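Local structure of type C neurotoxin (Clostridium botulinum, 3PME) at residues T269-K281 against D292-I306. The protein probably binds gangliosides and membrane lipids on nerve cells, as the receptor-binding domain of a C/D mosaic botulinum neurotoxin. Sequence-based numbering, arbitrary orientation.
Sequences TKNPITIKSAANK and DIMFHMLYDSREYMI. With SO4 (sulfate ion), chain C.
Thr274 and His296 exchange two backbone hydrogen bonds, and Lys276 and Met294 two more, joining strands 273-277 and 292-299 in antiparallel register; the straightest runs from Lys276 N to Met294 O (2.8 Å, 175°). Ala278 N extends the series to Asp292 O at 2.9 Å, where the first strand ends. There Ser277 OG accepts from Ala279 N in an ST turn, and a water links the same hydroxyl to Asp292 O. At the other end the strands part: a water bridges Pro272 O to Leu298 N. A sulfate, probably from the crystallisation liquor, joins the two segments here, held by Lys270 NZ, Asn271 ND2 (2.7 Å to sulfate O2) and Tyr299 OH, with Tyr248 OH as a further partner.

On the face bearing Thr274, Lys276, Met294 and His296, Lys276 CG, turned anti to the carbonyl carbon (chi1 -56°), lies over the centre of the His296 imidazole, a CH-pi contact 3.8 Å from the centroid. His296 ND1 donates in its ring plane to Glu303 OE2 (2.8 Å), which fixes the ring's rotation. Lys276 NZ forms a salt bridge with Asp234 and reaches Glu303 through water. The reverse face is mostly apolar: Ile275 CG2 packs on Ile293 CB at 3.6 Å, Ile275 CG1 lies alongside Phe295, and Ile273 CG2 meets the Met297 methyl CE at 3.9 Å.

Within the C-terminal, trefoil-clan half of the domain, strand 292-299 turns back through a type I' beta turn, Tyr299 to Arg302, into strand 302-308, which pairs onward with strand 326-332, while Met239 of strand 238-241 packs against Ile273 and Phe295.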
ATOM      1  N   THR A 269     -15.322 -10.150  -0.097  1.00 19.61           N
ATOM      2  CA  THR A 269     -16.231 -11.041  -0.817  1.00 20.35           C
ATOM      3  C   THR A 269     -16.477 -12.344  -0.032  1.00 20.86           C
ATOM      4  O   THR A 269     -17.143 -12.320   1.001  1.00 24.03           O
ATOM      5  CB  THR A 269     -15.714 -11.322  -2.245  1.00 18.41           C
ATOM      6  OG1 THR A 269     -14.394 -11.877  -2.172  1.00 18.69           O
ATOM      7  CG2 THR A 269     -15.669 -10.014  -3.069  1.00 21.07           C
ATOM      8  N   LYS A 270     -15.934 -13.462  -0.509  1.00 19.52           N
ATOM      9  CA  LYS A 270     -16.131 -14.770   0.127  1.00 21.62           C
ATOM     10  C   LYS A 270     -14.858 -15.610   0.080  1.00 20.47           C
ATOM     11  O   LYS A 270     -13.964 -15.368  -0.745  1.00 18.82           O
ATOM     12  CB  LYS A 270     -17.233 -15.549  -0.608  1.00 25.64           C
ATOM     13  CG  LYS A 270     -18.595 -14.900  -0.596  1.00 32.54           C
ATOM     14  CD  LYS A 270     -19.600 -15.775  -1.325  1.00 31.73           C
ATOM     15  CE  LYS A 270     -19.405 -17.224  -0.946  1.00 33.75           C
ATOM     16  NZ  LYS A 270     -20.656 -18.015  -1.127  1.00 41.60           N
ATOM     17  N   ASN A 271     -14.815 -16.635   0.934  1.00 20.56           N
ATOM     18  CA  ASN A 271     -13.722 -17.606   0.945  1.00 19.33           C
ATOM     19  C   ASN A 271     -12.318 -16.998   1.027  1.00 17.13           C
ATOM     20  O   ASN A 271     -11.464 -17.291   0.197  1.00 19.64           O
ATOM     21  CB  ASN A 271     -13.797 -18.534  -0.276  1.00 18.33           C
ATOM     22  CG  ASN A 271     -15.143 -19.225  -0.405  1.00 18.80           C
ATOM     23  OD1 ASN A 271     -15.836 -19.462   0.588  1.00 22.91           O
ATOM     24  ND2 ASN A 271     -15.509 -19.572  -1.631  1.00 19.74           N
ATOM     25  N   PRO A 272     -12.060 -16.185   2.048  1.00 16.22           N
ATOM     26  CA  PRO A 272     -10.689 -15.712   2.213  1.00 18.39           C
ATOM     27  C   PRO A 272      -9.742 -16.871   2.450  1.00 18.64           C
ATOM     28  O   PRO A 272     -10.136 -17.917   2.994  1.00 20.52           O
ATOM     29  CB  PRO A 272     -10.771 -14.815   3.455  1.00 19.06           C
ATOM     30  CG  PRO A 272     -11.943 -15.365   4.224  1.00 20.47           C
ATOM     31  CD  PRO A 272     -12.928 -15.786   3.168  1.00 19.00           C
ATOM     32  N   ILE A 273      -8.510 -16.707   1.998  1.00 17.76           N
ATOM     33  CA  ILE A 273      -7.449 -17.659   2.287  1.00 18.41           C
ATOM     34  C   ILE A 273      -6.550 -17.164   3.424  1.00 18.47           C
ATOM     35  O   ILE A 273      -6.617 -15.999   3.830  1.00 18.95           O
ATOM     36  CB  ILE A 273      -6.626 -17.984   1.015  1.00 18.32           C
ATOM     37  CG1 ILE A 273      -6.042 -16.715   0.365  1.00 19.39           C
ATOM     38  CG2 ILE A 273      -7.503 -18.733   0.012  1.00 18.80           C
ATOM     39  CD1 ILE A 273      -4.835 -16.145   1.106  1.00 18.55           C
ATOM     40  N   THR A 274      -5.734 -18.059   3.970  1.00 16.38           N
ATOM     41  CA  THR A 274      -4.622 -17.650   4.813  1.00 17.51           C
ATOM     42  C   THR A 274      -3.345 -18.227   4.218  1.00 18.93           C
ATOM     43  O   THR A 274      -3.383 -19.195   3.465  1.00 19.63           O
ATOM     44  CB  THR A 274      -4.767 -18.097   6.254  1.00 19.26           C
ATOM     45  OG1 THR A 274      -4.855 -19.525   6.287  1.00 18.99           O
ATOM     46  CG2 THR A 274      -6.024 -17.500   6.874  1.00 18.40           C
ATOM     47  N   ILE A 275      -2.218 -17.591   4.514  1.00 18.10           N
ATOM     48  CA  ILE A 275      -0.941 -18.030   3.971  1.00 16.32           C
ATOM     49  C   ILE A 275      -0.115 -18.625   5.095  1.00 18.98           C
ATOM     50  O   ILE A 275      -0.026 -18.047   6.190  1.00 20.25           O
ATOM     51  CB  ILE A 275      -0.178 -16.860   3.296  1.00 18.21           C
ATOM     52  CG1 ILE A 275      -1.072 -16.176   2.262  1.00 19.45           C
ATOM     53  CG2 ILE A 275       1.109 -17.366   2.646  1.00 18.15           C
ATOM     54  CD1 ILE A 275      -0.476 -14.886   1.695  1.00 18.76           C
ATOM     55  N   LYS A 276       0.455 -19.796   4.837  1.00 18.49           N
ATOM     56  CA  LYS A 276       1.251 -20.500   5.830  1.00 18.37           C
ATOM     57  C   LYS A 276       2.699 -20.602   5.375  1.00 17.71           C
ATOM     58  O   LYS A 276       2.983 -20.689   4.186  1.00 20.00           O
ATOM     59  CB  LYS A 276       0.687 -21.907   6.064  1.00 20.79           C
ATOM     60  CG  LYS A 276      -0.776 -21.944   6.483  1.00 24.33           C
ATOM     61  CD  LYS A 276      -0.923 -21.431   7.888  1.00 28.81           C
ATOM     62  CE  LYS A 276      -2.327 -21.618   8.418  1.00 33.00           C
ATOM     63  NZ  LYS A 276      -2.406 -21.106   9.811  1.00 30.86           N
ATOM     64  N   SER A 277       3.624 -20.573   6.329  1.00 19.71           N
ATOM     65  CA  SER A 277       5.041 -20.661   6.001  1.00 19.63           C
ATOM     66  C   SER A 277       5.479 -22.108   5.828  1.00 23.29           C
ATOM     67  O   SER A 277       5.214 -22.944   6.692  1.00 24.41           O
ATOM     68  CB  SER A 277       5.877 -20.012   7.098  1.00 22.12           C
ATOM     69  OG  SER A 277       7.255 -20.144   6.798  1.00 24.88           O
ATOM     70  N   ALA A 278       6.149 -22.399   4.717  1.00 20.88           N
ATOM     71  CA  ALA A 278       6.690 -23.738   4.488  1.00 23.52           C
ATOM     72  C   ALA A 278       8.035 -23.904   5.183  1.00 28.82           C
ATOM     73  O   ALA A 278       8.633 -24.983   5.147  1.00 32.12           O
ATOM     74  CB  ALA A 278       6.828 -24.007   3.004  1.00 23.55           C
ATOM     75  N   ALA A 279       8.492 -22.838   5.832  1.00 25.44           N
ATOM     76  CA  ALA A 279       9.807 -22.817   6.463  1.00 30.05           C
ATOM     77  C   ALA A 279       9.702 -22.551   7.960  1.00 33.27           C
ATOM     78  O   ALA A 279      10.679 -22.169   8.606  1.00 41.35           O
ATOM     79  CB  ALA A 279      10.701 -21.770   5.788  1.00 33.27           C
ATOM     80  N   ASN A 280       8.500 -22.726   8.496  1.00 34.81           N
ATOM     81  CA  ASN A 280       8.246 -22.643   9.931  1.00 39.26           C
ATOM     82  C   ASN A 280       8.353 -21.254  10.577  1.00 40.76           C
ATOM     83  O   ASN A 280       8.625 -21.145  11.773  1.00 39.50           O
ATOM     84  CB  ASN A 280       9.129 -23.642  10.683  1.00 45.51           C
ATOM     85  CG  ASN A 280       8.608 -23.940  12.068  1.00 49.07           C
ATOM     86  OD1 ASN A 280       9.375 -24.225  12.987  1.00 56.29           O
ATOM     87  ND2 ASN A 280       7.289 -23.863  12.230  1.00 47.53           N
ATOM     88  N   LYS A 281       8.121 -20.197   9.808  1.00 33.93           N
ATOM     89  CA  LYS A 281       8.125 -18.850  10.382  1.00 34.03           C
ATOM     90  C   LYS A 281       6.954 -18.665  11.354  1.00 33.90           C
ATOM     91  O   LYS A 281       5.957 -19.378  11.265  1.00 39.02           O
ATOM     92  CB  LYS A 281       8.101 -17.795   9.266  1.00 30.41           C
ATOM     93  CG  LYS A 281       9.273 -17.920   8.303  1.00 28.65           C
ATOM     94  CD  LYS A 281       9.196 -16.909   7.157  1.00 31.96           C
ATOM     95  CE  LYS A 281      10.014 -15.665   7.460  1.00 33.44           C
ATOM     96  NZ  LYS A 281      10.045 -14.691   6.321  1.00 29.45           N
ATOM     97  N   ASP A 292       8.841 -19.397   0.786  1.00 20.44           N
ATOM     98  CA  ASP A 292       8.074 -20.582   0.394  1.00 20.27           C
ATOM     99  C   ASP A 292       6.834 -20.653   1.279  1.00 18.77           C
ATOM    100  O   ASP A 292       6.932 -20.636   2.509  1.00 19.83           O
ATOM    101  CB  ASP A 292       8.890 -21.865   0.598  1.00 23.08           C
ATOM    102  CG  ASP A 292       9.762 -22.220  -0.606  1.00 32.74           C
ATOM    103  OD1 ASP A 292       9.868 -21.411  -1.553  1.00 32.17           O
ATOM    104  OD2 ASP A 292      10.336 -23.328  -0.613  1.00 37.91           O
ATOM    105  N   ILE A 293       5.672 -20.768   0.648  1.00 18.76           N
ATOM    106  CA  ILE A 293       4.403 -20.614   1.342  1.00 18.29           C
ATOM    107  C   ILE A 293       3.395 -21.670   0.897  1.00 17.90           C
ATOM    108  O   ILE A 293       3.580 -22.327  -0.131  1.00 18.53           O
ATOM    109  CB  ILE A 293       3.803 -19.222   1.076  1.00 17.54           C
ATOM    110  CG1 ILE A 293       3.448 -19.077  -0.404  1.00 20.13           C
ATOM    111  CG2 ILE A 293       4.791 -18.156   1.475  1.00 19.00           C
ATOM    112  CD1 ILE A 293       2.701 -17.780  -0.737  1.00 20.82           C
ATOM    113  N   MET A 294       2.351 -21.843   1.702  1.00 18.30           N
ATOM    114  CA  MET A 294       1.206 -22.654   1.324  1.00 16.79           C
ATOM    115  C   MET A 294      -0.040 -21.801   1.526  1.00 18.93           C
ATOM    116  O   MET A 294      -0.030 -20.872   2.322  1.00 18.66           O
ATOM    117  CB  MET A 294       1.143 -23.914   2.187  1.00 18.77           C
ATOM    118  CG  MET A 294       2.351 -24.804   1.965  1.00 19.13           C
ATOM    119  SD  MET A 294       2.540 -26.073   3.217  1.00 26.97           S
ATOM    120  CE  MET A 294       2.919 -25.087   4.671  1.00 28.70           C
ATOM    121  N   PHE A 295      -1.108 -22.110   0.798  1.00 16.69           N
ATOM    122  CA  PHE A 295      -2.370 -21.393   0.954  1.00 17.52           C
ATOM    123  C   PHE A 295      -3.392 -22.308   1.593  1.00 17.40           C
ATOM    124  O   PHE A 295      -3.585 -23.429   1.118  1.00 18.14           O
ATOM    125  CB  PHE A 295      -2.911 -20.951  -0.416  1.00 17.88           C
ATOM    126  CG  PHE A 295      -2.007 -20.009  -1.154  1.00 19.21           C
ATOM    127  CD1 PHE A 295      -2.029 -18.649  -0.884  1.00 18.10           C
ATOM    128  CD2 PHE A 295      -1.140 -20.483  -2.127  1.00 19.06           C
ATOM    129  CE1 PHE A 295      -1.190 -17.779  -1.560  1.00 18.88           C
ATOM    130  CE2 PHE A 295      -0.296 -19.615  -2.819  1.00 18.72           C
ATOM    131  CZ  PHE A 295      -0.330 -18.257  -2.542  1.00 18.20           C
ATOM    132  N   HIS A 296      -4.028 -21.854   2.669  1.00 18.29           N
ATOM    133  CA  HIS A 296      -5.126 -22.613   3.265  1.00 16.81           C
ATOM    134  C   HIS A 296      -6.448 -21.908   3.019  1.00 17.58           C
ATOM    135  O   HIS A 296      -6.496 -20.689   2.852  1.00 17.53           O
ATOM    136  CB  HIS A 296      -4.915 -22.818   4.767  1.00 18.83           C
ATOM    137  CG  HIS A 296      -3.895 -23.865   5.088  1.00 18.74           C
ATOM    138  ND1 HIS A 296      -3.839 -24.495   6.314  1.00 21.41           N
ATOM    139  CD2 HIS A 296      -2.918 -24.418   4.333  1.00 19.79           C
ATOM    140  CE1 HIS A 296      -2.847 -25.368   6.310  1.00 22.57           C
ATOM    141  NE2 HIS A 296      -2.275 -25.349   5.122  1.00 20.84           N
ATOM    142  N   MET A 297      -7.525 -22.677   2.973  1.00 16.76           N
ATOM    143  CA  MET A 297      -8.864 -22.116   2.879  1.00 17.21           C
ATOM    144  C   MET A 297      -9.787 -22.917   3.786  1.00 18.81           C
ATOM    145  O   MET A 297      -9.829 -24.142   3.697  1.00 19.81           O
ATOM    146  CB  MET A 297      -9.403 -22.152   1.448  1.00 19.20           C
ATOM    147  CG  MET A 297     -10.786 -21.505   1.315  1.00 20.08           C
ATOM    148  SD  MET A 297     -11.573 -21.717  -0.303  1.00 19.93           S
ATOM    149  CE  MET A 297     -10.640 -20.545  -1.301  1.00 20.40           C
ATOM    150  N   LEU A 298     -10.490 -22.223   4.671  1.00 18.39           N
ATOM    151  CA  LEU A 298     -11.549 -22.836   5.471  1.00 18.47           C
ATOM    152  C   LEU A 298     -12.802 -22.735   4.615  1.00 19.19           C
ATOM    153  O   LEU A 298     -13.229 -21.627   4.224  1.00 20.99           O
ATOM    154  CB  LEU A 298     -11.724 -22.081   6.783  1.00 20.40           C
ATOM    155  CG  LEU A 298     -12.762 -22.634   7.769  1.00 20.23           C
ATOM    156  CD1 LEU A 298     -12.497 -24.100   8.129  1.00 20.84           C
ATOM    157  CD2 LEU A 298     -12.761 -21.764   9.015  1.00 20.67           C
ATOM    158  N   TYR A 299     -13.361 -23.887   4.271  1.00 18.61           N
ATOM    159  CA  TYR A 299     -14.512 -23.951   3.379  1.00 18.30           C
ATOM    160  C   TYR A 299     -15.508 -24.985   3.901  1.00 21.11           C
ATOM    161  O   TYR A 299     -15.143 -26.140   4.103  1.00 20.57           O
ATOM    162  CB  TYR A 299     -14.057 -24.321   1.961  1.00 20.06           C
ATOM    163  CG  TYR A 299     -15.194 -24.382   0.980  1.00 20.36           C
ATOM    164  CD1 TYR A 299     -15.647 -23.232   0.345  1.00 23.03           C
ATOM    165  CD2 TYR A 299     -15.813 -25.594   0.683  1.00 22.49           C
ATOM    166  CE1 TYR A 299     -16.699 -23.281  -0.549  1.00 24.01           C
ATOM    167  CE2 TYR A 299     -16.861 -25.651  -0.203  1.00 22.70           C
ATOM    168  CZ  TYR A 299     -17.301 -24.497  -0.815  1.00 24.51           C
ATOM    169  OH  TYR A 299     -18.347 -24.561  -1.705  1.00 30.13           O
ATOM    170  N   ASP A 300     -16.751 -24.554   4.108  1.00 21.58           N
ATOM    171  CA  ASP A 300     -17.808 -25.415   4.652  1.00 22.77           C
ATOM    172  C   ASP A 300     -17.311 -26.182   5.880  1.00 23.25           C
ATOM    173  O   ASP A 300     -17.476 -27.403   5.990  1.00 24.60           O
ATOM    174  CB  ASP A 300     -18.326 -26.377   3.583  1.00 24.55           C
ATOM    175  CG  ASP A 300     -19.683 -26.956   3.935  1.00 31.93           C
ATOM    176  OD1 ASP A 300     -20.350 -26.401   4.835  1.00 33.98           O
ATOM    177  OD2 ASP A 300     -20.074 -27.963   3.315  1.00 37.64           O
ATOM    178  N   SER A 301     -16.687 -25.443   6.793  1.00 21.63           N
ATOM    179  CA  SER A 301     -16.216 -25.998   8.059  1.00 21.43           C
ATOM    180  C   SER A 301     -15.132 -27.063   7.952  1.00 20.94           C
ATOM    181  O   SER A 301     -14.983 -27.890   8.850  1.00 20.39           O
ATOM    182  CB  SER A 301     -17.391 -26.542   8.874  1.00 24.04           C
ATOM    183  OG  SER A 301     -18.251 -25.493   9.259  1.00 24.42           O
ATOM    184  N   ARG A 302     -14.366 -27.045   6.868  1.00 19.76           N
ATOM    185  CA  ARG A 302     -13.172 -27.883   6.796  1.00 19.94           C
ATOM    186  C   ARG A 302     -12.020 -27.063   6.248  1.00 19.12           C
ATOM    187  O   ARG A 302     -12.208 -26.257   5.334  1.00 19.56           O
ATOM    188  CB  ARG A 302     -13.398 -29.123   5.932  1.00 21.30           C
ATOM    189  CG  ARG A 302     -12.139 -29.944   5.728  1.00 21.78           C
ATOM    190  CD  ARG A 302     -12.434 -31.358   5.225  1.00 24.91           C
ATOM    191  NE  ARG A 302     -13.091 -32.157   6.253  1.00 27.97           N
ATOM    192  CZ  ARG A 302     -12.462 -32.746   7.267  1.00 27.48           C
ATOM    193  NH1 ARG A 302     -11.142 -32.637   7.413  1.00 24.99           N
ATOM    194  NH2 ARG A 302     -13.166 -33.446   8.146  1.00 27.51           N
ATOM    195  N   GLU A 303     -10.839 -27.277   6.812  1.00 19.97           N
ATOM    196  CA  GLU A 303      -9.623 -26.594   6.367  1.00 19.65           C
ATOM    197  C   GLU A 303      -8.952 -27.375   5.238  1.00 19.01           C
ATOM    198  O   GLU A 303      -8.714 -28.577   5.352  1.00 21.30           O
ATOM    199  CB  GLU A 303      -8.653 -26.433   7.541  1.00 19.14           C
ATOM    200  CG  GLU A 303      -7.428 -25.585   7.209  1.00 18.73           C
ATOM    201  CD  GLU A 303      -6.561 -25.287   8.422  1.00 22.57           C
ATOM    202  OE1 GLU A 303      -6.657 -26.012   9.442  1.00 22.42           O
ATOM    203  OE2 GLU A 303      -5.784 -24.302   8.358  1.00 23.08           O
ATOM    204  N   TYR A 304      -8.645 -26.688   4.140  1.00 16.89           N
ATOM    205  CA  TYR A 304      -7.991 -27.319   3.009  1.00 17.39           C
ATOM    206  C   TYR A 304      -6.720 -26.566   2.681  1.00 17.75           C
ATOM    207  O   TYR A 304      -6.593 -25.392   3.026  1.00 18.03           O
ATOM    208  CB  TYR A 304      -8.881 -27.244   1.765  1.00 17.40           C
ATOM    209  CG  TYR A 304     -10.191 -27.978   1.891  1.00 17.80           C
ATOM    210  CD1 TYR A 304     -10.292 -29.313   1.507  1.00 20.89           C
ATOM    211  CD2 TYR A 304     -11.319 -27.340   2.403  1.00 18.60           C
ATOM    212  CE1 TYR A 304     -11.497 -30.001   1.617  1.00 21.15           C
ATOM    213  CE2 TYR A 304     -12.526 -28.016   2.524  1.00 20.70           C
ATOM    214  CZ  TYR A 304     -12.605 -29.344   2.122  1.00 20.04           C
ATOM    215  OH  TYR A 304     -13.802 -30.012   2.238  1.00 22.79           O
ATOM    216  N   MET A 305      -5.785 -27.232   2.009  1.00 18.70           N
ATOM    217  CA  MET A 305      -4.669 -26.521   1.397  1.00 18.57           C
ATOM    218  C   MET A 305      -4.817 -26.537  -0.122  1.00 16.49           C
ATOM    219  O   MET A 305      -5.370 -27.476  -0.686  1.00 17.18           O
ATOM    220  CB  MET A 305      -3.319 -27.111   1.816  1.00 19.60           C
ATOM    221  CG  MET A 305      -3.060 -28.502   1.304  1.00 21.84           C
ATOM    222  SD  MET A 305      -1.442 -29.101   1.855  1.00 24.45           S
ATOM    223  CE  MET A 305      -0.377 -27.871   1.131  1.00 21.32           C
ATOM    224  N   ILE A 306      -4.371 -25.469  -0.780  1.00 17.13           N
ATOM    225  CA  ILE A 306      -4.411 -25.409  -2.224  1.00 16.19           C
ATOM    226  C   ILE A 306      -3.229 -26.163  -2.810  1.00 18.03           C
ATOM    227  O   ILE A 306      -2.085 -25.979  -2.382  1.00 19.46           O
ATOM    228  CB  ILE A 306      -4.394 -23.947  -2.723  1.00 16.40           C
ATOM    229  CG1 ILE A 306      -5.640 -23.211  -2.216  1.00 18.43           C
ATOM    230  CG2 ILE A 306      -4.309 -23.907  -4.242  1.00 18.84           C
ATOM    231  CD1 ILE A 306      -5.699 -21.730  -2.629  1.00 20.47           C
TER
HETATM  232  S   SO4 C   2     -19.145 -20.971  -3.016  0.50 25.53           S
HETATM  233  O1  SO4 C   2     -19.430 -20.140  -4.187  0.50 25.86           O
HETATM  234  O2  SO4 C   2     -17.929 -20.539  -2.351  0.50 22.42           O
HETATM  235  O3  SO4 C   2     -20.262 -20.854  -2.082  0.50 34.01           O
HETATM  236  O4  SO4 C   2     -18.992 -22.365  -3.428  0.50 29.67           O
HETATM  237  O   HOH W   1     -15.462 -20.224   3.172  1.00 27.37           O
HETATM  238  O   HOH W   2      -9.622 -19.449   5.184  1.00 19.61           O
HETATM  239  O   HOH W   3     -12.575 -19.057   3.727  1.00 21.58           O
HETATM  240  O   HOH W   4      -4.534 -23.367  10.581  1.00 32.32           O
HETATM  241  O   HOH W   5       8.217 -19.184   4.518  1.00 22.95           O